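NAD-dependent benzaldehyde dehydrogenase (Legionella pneumophila, PDB 3RHE) probably acts as an NAD-dependent oxidoreductase of benzaldehyde, although its fold belongs to the glyoxalase/bleomycin resistance (VOC) superfamily. Local coordinates at residues E83-R86 with Q87-K91. Residues are numbered along the deposited sequence; the frame is centred on the assembly and turned at random.
Sequences EIHR and QWSDK
Gln-87 and Arg-86 both come close to Glu-83, one turn back on helix 78-90. The Gln-87 backbone N donates to Glu-83 O at 3.1 Å, and its CG lies 3.6 Å from that same carbonyl oxygen, so the root of the side chain packs against the preceding turn. Arg-86 reaches the carboxylate by another route: CG starts out opposite the backbone N (chi1 -179°), and a bend at chi3 brings NH2 to within 2.8 Å of Glu-83 OE1. This i, i+3 salt bridge uses the syn lone pair, with the oxygen 28° out of the guanidinium plane. Asp-90 N closes the next turn on Arg-86 O, while the Asp-90 carboxylate runs alongside the arginine without charged atoms touching.

On another side of the helix, Ile-84 CG2 sits over one face of the Trp-88 indole, 3.7 Å from the centroid of the five-membered ring and 23° off its normal, a CH-pi contact. Ser-89 OG and N approach His-85 O from opposite faces of its plane, giving that oxygen two donors; OG, 3.0 Å away, also stands above one face of the imidazole. Phe-108 meets both the His-85 and Trp-88 rings edge-to-face, and Leu-118 and Ile-120 of strand 117-123 touch Trp-88, which places this side against the sheet. Successive i to i+4 bonds mark the last turns of an alpha-helix, and charged Glu-83, Arg-86 and Asp-90 set against Ile-84 and Trp-88 on the sheet side make it amphipathic, packed on the beta-sheet of a VOC-type fold.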
loop_
_atom_site.group_PDB
_atom_site.type_symbol
_atom_site.label_atom_id
_atom_site.label_comp_id
_atom_site.label_asym_id
_atom_site.label_seq_id
_atom_site.Cartn_x
_atom_site.Cartn_y
_atom_site.Cartn_z
ATOM N N GLU A 83 14.679 -8.456 5.227
ATOM C CA GLU A 83 14.599 -9.279 6.433
ATOM C C GLU A 83 13.183 -9.842 6.602
ATOM O O GLU A 83 13.017 -11.024 6.886
ATOM C CB GLU A 83 15.052 -8.474 7.652
ATOM C CG GLU A 83 14.736 -9.074 9.025
ATOM C CD GLU A 83 15.347 -10.457 9.243
ATOM O OE1 GLU A 83 16.331 -10.817 8.560
ATOM O OE2 GLU A 83 14.831 -11.185 10.115
ATOM N N ILE A 84 12.155 -9.007 6.411
ATOM C CA ILE A 84 10.795 -9.516 6.539
ATOM C C ILE A 84 10.486 -10.512 5.425
ATOM O O ILE A 84 9.772 -11.486 5.629
ATOM C CB ILE A 84 9.733 -8.391 6.552
ATOM C CG1 ILE A 84 10.015 -7.403 7.687
ATOM C CG2 ILE A 84 8.340 -9.003 6.695
ATOM C CD1 ILE A 84 9.159 -6.158 7.670
ATOM N N HIS A 85 11.023 -10.266 4.234
ATOM C CA HIS A 85 10.818 -11.207 3.146
ATOM C C HIS A 85 11.350 -12.595 3.508
ATOM O O HIS A 85 10.714 -13.610 3.238
ATOM C CB HIS A 85 11.490 -10.726 1.864
ATOM C CG HIS A 85 11.352 -11.693 0.731
ATOM N ND1 HIS A 85 12.403 -12.454 0.267
ATOM C CD2 HIS A 85 10.274 -12.049 -0.009
ATOM C CE1 HIS A 85 11.983 -13.224 -0.720
ATOM N NE2 HIS A 85 10.693 -13.002 -0.904
ATOM N N ARG A 86 12.532 -12.628 4.114
ATOM C CA ARG A 86 13.106 -13.881 4.582
ATOM C C ARG A 86 12.206 -14.561 5.612
ATOM O O ARG A 86 11.934 -15.756 5.514
ATOM C CB ARG A 86 14.494 -13.632 5.172
ATOM C CG ARG A 86 15.176 -14.888 5.670
ATOM C CD ARG A 86 16.659 -14.654 5.877
ATOM N NE ARG A 86 16.942 -13.791 7.021
ATOM C CZ ARG A 86 18.170 -13.563 7.487
ATOM N NH1 ARG A 86 19.215 -14.147 6.905
ATOM N NH2 ARG A 86 18.357 -12.762 8.533
ATOM N N GLN A 87 11.732 -13.800 6.596
ATOM C CA GLN A 87 10.844 -14.362 7.613
ATOM C C GLN A 87 9.579 -14.955 6.980
ATOM O O GLN A 87 9.156 -16.057 7.337
ATOM C CB GLN A 87 10.444 -13.306 8.655
ATOM C CG GLN A 87 11.550 -12.871 9.596
ATOM C CD GLN A 87 11.153 -11.664 10.429
ATOM O OE1 GLN A 87 12.006 -10.947 10.959
ATOM N NE2 GLN A 87 9.854 -11.428 10.541
ATOM N N TRP A 88 8.982 -14.227 6.040
ATOM C CA TRP A 88 7.738 -14.679 5.417
ATOM C C TRP A 88 7.945 -15.931 4.553
ATOM O O TRP A 88 7.091 -16.822 4.517
ATOM C CB TRP A 88 7.080 -13.535 4.616
ATOM C CG TRP A 88 6.366 -12.490 5.480
ATOM C CD1 TRP A 88 6.596 -12.218 6.808
ATOM C CD2 TRP A 88 5.344 -11.570 5.057
ATOM N NE1 TRP A 88 5.763 -11.203 7.235
ATOM C CE2 TRP A 88 4.995 -10.782 6.181
ATOM C CE3 TRP A 88 4.682 -11.341 3.841
ATOM C CZ2 TRP A 88 4.009 -9.789 6.126
ATOM C CZ3 TRP A 88 3.709 -10.340 3.785
ATOM C CH2 TRP A 88 3.384 -9.581 4.921
ATOM N N SER A 89 9.080 -16.003 3.863
ATOM C CA SER A 89 9.407 -17.201 3.093
ATOM C C SER A 89 9.551 -18.396 4.032
ATOM O O SER A 89 9.021 -19.470 3.771
ATOM C CB SER A 89 10.694 -17.007 2.294
ATOM O OG SER A 89 10.536 -15.960 1.347
ATOM N N ASP A 90 10.264 -18.187 5.133
ATOM C CA ASP A 90 10.440 -19.221 6.149
ATOM C C ASP A 90 9.102 -19.684 6.719
ATOM O O ASP A 90 8.929 -20.858 7.052
ATOM C CB ASP A 90 11.364 -18.720 7.264
ATOM C CG ASP A 90 12.826 -18.692 6.838
ATOM O OD1 ASP A 90 13.141 -19.246 5.758
ATOM O OD2 ASP A 90 13.658 -18.116 7.575
ATOM N N LYS A 91 8.151 -18.757 6.799
ATOM C CA LYS A 91 6.829 -19.037 7.355
ATOM C C LYS A 91 5.890 -19.619 6.308
ATOM O O LYS A 91 4.739 -19.939 6.599
ATOM C CB LYS A 91 6.214 -17.756 7.937
ATOM C CG LYS A 91 6.787 -17.340 9.277
ATOM C CD LYS A 91 6.442 -15.889 9.599
ATOM C CE LYS A 91 6.901 -15.513 11.004
ATOM N NZ LYS A 91 6.382 -14.183 11.402
#